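Local coordinates for RctB replication initiator protein (Vibrio cholerae, PDB 5UBD) that initiates replication of the second chromosome of the cholera pathogen, its N-terminal domain probably binding DNA through a winged helix-turn-helix-like fold, at residues K95-R100 and T109-F114; H15-L20 and S64-I69. The protein carries 1 engineered substitution. All coordinates share one frame; numbering follows the deposited sequence.

Along the chain, contact 2 (15-20 with 64-69) closes before contact 1 (95-100 with 109-114) opens, and their centres lie about 12 Å apart. One mixed sheet serves both: strand 111-114 of the contact 1 hairpin runs beside strand 20-22, which in turn borders strand 62-64, the strand that leads into helix 65-70. The two contacts touch through Leu20, whose backbone N and O probably bond to Met110 O and His112 N, and the His19 and His112 rings meet at about 90°. The sheet thus joins the hairpin to the start of helix 65-70 within this helix-turn-helix family domain, which probably binds DNA.

Contact 1 of 2, residues K95-R100 and T109-F114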
loop_
_atom_site.group_PDB
_atom_site.type_symbol
_atom_site.label_atom_id
_atom_site.label_comp_id
_atom_site.label_asym_id
_atom_site.label_seq_id
_atom_site.Cartn_x
_atom_site.Cartn_y
_atom_site.Cartn_z
ATOM N N LYS A 95 0.925 -7.908 -3.680
ATOM C CA LYS A 95 1.782 -8.347 -4.772
ATOM C C LYS A 95 2.690 -7.190 -5.173
ATOM O O LYS A 95 2.205 -6.106 -5.512
ATOM C CB LYS A 95 0.955 -8.822 -5.966
ATOM C CG LYS A 95 1.791 -9.129 -7.201
ATOM C CD LYS A 95 0.920 -9.500 -8.393
ATOM C CE LYS A 95 1.770 -9.784 -9.624
ATOM N NZ LYS A 95 2.807 -10.827 -9.360
ATOM N N GLN A 96 3.999 -7.419 -5.126
ATOM C CA GLN A 96 4.968 -6.379 -5.451
ATOM C C GLN A 96 5.163 -6.298 -6.963
ATOM O O GLN A 96 5.388 -7.317 -7.624
ATOM C CB GLN A 96 6.295 -6.657 -4.748
ATOM C CG GLN A 96 6.198 -6.630 -3.228
ATOM C CD GLN A 96 7.326 -7.388 -2.547
ATOM O OE1 GLN A 96 8.158 -6.800 -1.857
ATOM N NE2 GLN A 96 7.350 -8.703 -2.731
ATOM N N ILE A 97 5.072 -5.092 -7.505
ATOM C CA ILE A 97 5.114 -4.857 -8.944
ATOM C C ILE A 97 6.293 -3.930 -9.235
ATOM O O ILE A 97 6.399 -2.877 -8.609
ATOM C CB ILE A 97 3.812 -4.240 -9.476
ATOM C CG1 ILE A 97 2.643 -5.197 -9.230
ATOM C CG2 ILE A 97 3.947 -3.880 -10.956
ATOM C CD1 ILE A 97 1.301 -4.624 -9.604
ATOM N N PRO A 98 7.186 -4.286 -10.159
ATOM C CA PRO A 98 8.284 -3.376 -10.507
ATOM C C PRO A 98 7.767 -2.117 -11.183
ATOM O O PRO A 98 6.780 -2.134 -11.921
ATOM C CB PRO A 98 9.150 -4.209 -11.460
ATOM C CG PRO A 98 8.223 -5.242 -12.012
ATOM C CD PRO A 98 7.256 -5.552 -10.907
ATOM N N VAL A 99 8.462 -1.009 -10.927
ATOM C CA VAL A 99 7.961 0.309 -11.281
ATOM C C VAL A 99 9.063 1.143 -11.925
ATOM O O VAL A 99 10.257 0.897 -11.737
ATOM C CB VAL A 99 7.386 1.031 -10.043
ATOM C CG1 VAL A 99 8.488 1.740 -9.261
ATOM C CG2 VAL A 99 6.310 1.986 -10.451
ATOM N N ARG A 100 8.636 2.134 -12.706
ATOM C CA ARG A 100 9.523 3.108 -13.327
ATOM C C ARG A 100 8.820 4.455 -13.354
ATOM O O ARG A 100 7.671 4.550 -13.795
ATOM C CB ARG A 100 9.912 2.683 -14.749
ATOM C CG ARG A 100 10.276 3.839 -15.664
ATOM C CD ARG A 100 10.667 3.355 -17.049
ATOM N NE ARG A 100 10.622 4.436 -18.030
ATOM C CZ ARG A 100 9.607 4.644 -18.860
ATOM N NH1 ARG A 100 8.552 3.840 -18.836
ATOM N NH2 ARG A 100 9.647 5.651 -19.717
ATOM N N THR A 109 11.726 1.623 -4.596
ATOM C CA THR A 109 10.289 1.858 -4.578
ATOM C C THR A 109 9.565 0.825 -5.437
ATOM O O THR A 109 9.970 0.553 -6.572
ATOM C CB THR A 109 9.977 3.272 -5.066
ATOM O OG1 THR A 109 10.488 4.219 -4.124
ATOM C CG2 THR A 109 8.472 3.482 -5.204
HETATM N N MSE A 110 8.499 0.243 -4.888
HETATM C CA MSE A 110 7.663 -0.702 -5.632
HETATM C C MSE A 110 6.178 -0.349 -5.527
HETATM O O MSE A 110 5.767 0.382 -4.626
HETATM C CB MSE A 110 7.893 -2.133 -5.134
HETATM C CG MSE A 110 9.346 -2.572 -5.200
HETATM SE SE MSE A 110 9.557 -4.492 -5.353
HETATM C CE MSE A 110 8.996 -4.715 -7.196
ATOM N N LEU A 111 5.388 -0.866 -6.466
ATOM C CA LEU A 111 3.936 -0.761 -6.421
ATOM C C LEU A 111 3.352 -2.025 -5.793
ATOM O O LEU A 111 3.824 -3.135 -6.058
ATOM C CB LEU A 111 3.370 -0.556 -7.828
ATOM C CG LEU A 111 1.849 -0.606 -7.972
ATOM C CD1 LEU A 111 1.191 0.566 -7.256
ATOM C CD2 LEU A 111 1.454 -0.638 -9.441
ATOM N N HIS A 112 2.330 -1.855 -4.956
ATOM C CA HIS A 112 1.760 -2.959 -4.192
ATOM C C HIS A 112 0.273 -3.091 -4.484
ATOM O O HIS A 112 -0.488 -2.130 -4.327
ATOM C CB HIS A 112 1.992 -2.766 -2.693
ATOM C CG HIS A 112 3.441 -2.699 -2.317
ATOM N ND1 HIS A 112 4.234 -1.608 -2.603
ATOM C CD2 HIS A 112 4.242 -3.593 -1.690
ATOM C CE1 HIS A 112 5.460 -1.830 -2.162
ATOM N NE2 HIS A 112 5.492 -3.027 -1.605
ATOM N N ARG A 113 -0.136 -4.289 -4.886
ATOM C CA ARG A 113 -1.508 -4.567 -5.277
ATOM C C ARG A 113 -2.136 -5.533 -4.283
ATOM O O ARG A 113 -1.531 -6.556 -3.942
ATOM C CB ARG A 113 -1.555 -5.148 -6.692
ATOM C CG ARG A 113 -2.931 -5.601 -7.144
ATOM C CD ARG A 113 -2.863 -6.129 -8.566
ATOM N NE ARG A 113 -2.486 -5.073 -9.500
ATOM C CZ ARG A 113 -1.988 -5.284 -10.714
ATOM N NH1 ARG A 113 -1.791 -6.522 -11.150
ATOM N NH2 ARG A 113 -1.676 -4.255 -11.489
ATOM N N PHE A 114 -3.341 -5.201 -3.821
ATOM C CA PHE A 114 -4.065 -6.088 -2.919
ATOM C C PHE A 114 -4.355 -7.417 -3.600
ATOM O O PHE A 114 -4.685 -7.468 -4.788
ATOM C CB PHE A 114 -5.379 -5.448 -2.466
ATOM C CG PHE A 114 -5.206 -4.356 -1.452
ATOM C CD1 PHE A 114 -5.105 -4.655 -0.103
ATOM C CD2 PHE A 114 -5.151 -3.030 -1.847
ATOM C CE1 PHE A 114 -4.951 -3.650 0.838
ATOM C CE2 PHE A 114 -4.992 -2.019 -0.913
ATOM C CZ PHE A 114 -4.897 -2.329 0.431
HETATM O O HOH W 1 7.982 -3.960 -0.998
#
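Lys95 and Arg113 trade two backbone hydrogen bonds, Lys95 N to Arg113 O at 2.8 Å and Arg113 N to Lys95 O at 3.0 Å, and Ile97 and Leu111 repeat the exchange as the next hydrogen-bonded pair of this antiparallel beta hairpin. The intervening non-hydrogen-bonded pair, Gln96 and His112, points its side chains the same way on the other face. A water joins their ends: it donates to Gln96 OE1 and sits at the imidazole edge, in the ring plane, 2.7 Å from His112 NE2. With His112 ND1 bonded to Leu20 O, both ring nitrogens have partners, which probably holds the ring in this rotation. On the Ile97 face, methyl CD1 of Ile97 lies 3.5 Å above the guanidinium plane of Arg113, over its centre, while Arg113 NE pairs with Glu22. The selenomethionine Met110 bends at chi3 (73°), bringing its CE to 3.5 Å from Ile97 C and Pro98 N. Strand 20-22 flanks strand 111-114 on the side away from 94-101, helix 78-91 packs against Gln96 and His112, and Phe114 reaches helix 27-34.

Contact 2 of 2, residues H15-L20 and S64-I69; sequences HKDGHL and STTELI
Asp17 closes a short 3-10 turn and turns its carbonyl to the first turn of helix 65-70, where Thr66 grips the oxygen twice. Thr66 N donates to Asp17 O in the carbonyl plane at 2.8 Å; Thr66 OG1 also donates to Asp17 O, but from above that plane, with a C=O...donor angle of 100°. Thr66 OG1 can reach back because it stands beside its own backbone N (chi1 -66°), and it is further bonded to Arg78. Beside this pair, Asp17 CB rests 3.6 Å from Ser64 OG. Gly18 follows with a positive phi and, having no side chain, lets the backbone pass close to Thr65. The carbonyl of His19 repeats the double grip: Thr65 N approaches His19 O almost end-on to the carbonyl, 3.0 Å away, though its N-H is bent off the line (136°), and Thr65 OG1 meets His19 O at 3.3 Å with the donor tilted from the plane. Leu20 then lays its CD2 methyl 3.7 Å from Ser64 CB. Ser64 is the N-cap, and with Glu67 it forms a capping box: Glu67 N donates to Ser64 OG and Ser64 N to Glu67 OE1, while Arg13 and Arg54 form salt bridges with the Glu67 carboxylate. The carbonyls of Asp17 and His19 thus take up the first-turn NH groups of Thr66 and Thr65, and the Ser64 hydroxyl takes that of Glu67; such oxygens would probably be favoured by the positive end of the helix dipole.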
loop_
_atom_site.group_PDB
_atom_site.type_symbol
_atom_site.label_atom_id
_atom_site.label_comp_id
_atom_site.label_asym_id
_atom_site.label_seq_id
_atom_site.Cartn_x
_atom_site.Cartn_y
_atom_site.Cartn_z
ATOM N N HIS A 15 10.018 9.002 -6.774
ATOM C CA HIS A 15 10.387 7.976 -5.804
ATOM C C HIS A 15 10.586 8.550 -4.402
ATOM O O HIS A 15 10.495 7.790 -3.432
ATOM C CB HIS A 15 11.629 7.195 -6.273
ATOM C CG HIS A 15 12.899 7.991 -6.299
ATOM N ND1 HIS A 15 13.379 8.586 -7.446
ATOM C CD2 HIS A 15 13.811 8.252 -5.329
ATOM C CE1 HIS A 15 14.537 9.171 -7.180
ATOM N NE2 HIS A 15 14.808 9.010 -5.896
ATOM N N LYS A 16 10.796 9.874 -4.261
ATOM C CA LYS A 16 10.864 10.486 -2.927
ATOM C C LYS A 16 9.609 10.197 -2.102
ATOM O O LYS A 16 9.688 10.153 -0.869
ATOM C CB LYS A 16 11.052 12.020 -2.989
ATOM C CG LYS A 16 12.401 12.620 -3.431
ATOM C CD LYS A 16 13.635 12.053 -2.758
ATOM C CE LYS A 16 14.875 12.341 -3.628
ATOM N NZ LYS A 16 14.940 13.676 -4.316
ATOM N N ASP A 17 8.462 9.975 -2.756
ATOM C CA ASP A 17 7.206 9.782 -2.033
ATOM C C ASP A 17 7.093 8.399 -1.403
ATOM O O ASP A 17 6.213 8.188 -0.560
ATOM C CB ASP A 17 6.012 10.014 -2.963
ATOM C CG ASP A 17 6.057 11.369 -3.654
ATOM O OD1 ASP A 17 6.568 12.334 -3.048
ATOM O OD2 ASP A 17 5.575 11.467 -4.808
ATOM N N GLY A 18 7.943 7.458 -1.795
ATOM C CA GLY A 18 7.969 6.145 -1.183
ATOM C C GLY A 18 7.154 5.113 -1.939
ATOM O O GLY A 18 6.719 5.311 -3.080
ATOM N N HIS A 19 6.945 3.980 -1.267
ATOM C CA HIS A 19 6.243 2.858 -1.877
ATOM C C HIS A 19 4.838 3.267 -2.310
ATOM O O HIS A 19 4.220 4.168 -1.736
ATOM C CB HIS A 19 6.166 1.682 -0.904
ATOM C CG HIS A 19 7.479 1.004 -0.662
ATOM N ND1 HIS A 19 8.166 0.334 -1.652
ATOM C CD2 HIS A 19 8.222 0.875 0.464
ATOM C CE1 HIS A 19 9.278 -0.172 -1.149
ATOM N NE2 HIS A 19 9.336 0.143 0.133
ATOM N N LEU A 20 4.340 2.596 -3.345
ATOM C CA LEU A 20 3.042 2.903 -3.924
ATOM C C LEU A 20 2.070 1.752 -3.696
ATOM O O LEU A 20 2.467 0.587 -3.604
ATOM C CB LEU A 20 3.164 3.191 -5.423
ATOM C CG LEU A 20 3.992 4.427 -5.791
ATOM C CD1 LEU A 20 4.318 4.431 -7.272
ATOM C CD2 LEU A 20 3.241 5.691 -5.415
ATOM N N SER A 64 0.553 6.943 -2.163
ATOM C CA SER A 64 1.960 6.778 -1.835
ATOM C C SER A 64 2.158 6.798 -0.326
ATOM O O SER A 64 1.287 7.222 0.437
ATOM C CB SER A 64 2.814 7.872 -2.490
ATOM O OG SER A 64 2.695 9.099 -1.791
ATOM N N THR A 65 3.334 6.324 0.094
ATOM C CA THR A 65 3.671 6.314 1.514
ATOM C C THR A 65 3.640 7.720 2.105
ATOM O O THR A 65 3.100 7.928 3.199
ATOM C CB THR A 65 5.046 5.674 1.712
ATOM O OG1 THR A 65 4.955 4.268 1.453
ATOM C CG2 THR A 65 5.553 5.902 3.128
ATOM N N THR A 66 4.208 8.697 1.392
ATOM C CA THR A 66 4.182 10.079 1.867
ATOM C C THR A 66 2.754 10.571 2.057
ATOM O O THR A 66 2.451 11.255 3.044
ATOM C CB THR A 66 4.942 10.981 0.892
ATOM O OG1 THR A 66 6.328 10.623 0.899
ATOM C CG2 THR A 66 4.805 12.448 1.283
ATOM N N GLU A 67 1.854 10.214 1.136
ATOM C CA GLU A 67 0.446 10.560 1.309
ATOM C C GLU A 67 -0.117 9.956 2.586
ATOM O O GLU A 67 -0.925 10.588 3.276
ATOM C CB GLU A 67 -0.363 10.103 0.097
ATOM C CG GLU A 67 -0.119 10.924 -1.153
ATOM C CD GLU A 67 -0.963 10.454 -2.322
ATOM O OE1 GLU A 67 -0.520 9.546 -3.056
ATOM O OE2 GLU A 67 -2.078 10.987 -2.497
ATOM N N LEU A 68 0.299 8.731 2.922
ATOM C CA LEU A 68 -0.166 8.109 4.157
ATOM C C LEU A 68 0.385 8.834 5.380
ATOM O O LEU A 68 -0.324 9.011 6.377
ATOM C CB LEU A 68 0.231 6.631 4.184
ATOM C CG LEU A 68 -0.329 5.737 3.073
ATOM C CD1 LEU A 68 0.333 4.367 3.102
ATOM C CD2 LEU A 68 -1.833 5.598 3.205
ATOM N N ILE A 69 1.649 9.256 5.322
ATOM C CA ILE A 69 2.248 9.980 6.439
ATOM C C ILE A 69 1.537 11.311 6.654
ATOM O O ILE A 69 1.137 11.645 7.776
ATOM C CB ILE A 69 3.755 10.175 6.200
ATOM C CG1 ILE A 69 4.443 8.815 6.055
ATOM C CG2 ILE A 69 4.378 10.978 7.335
ATOM C CD1 ILE A 69 5.889 8.899 5.630
#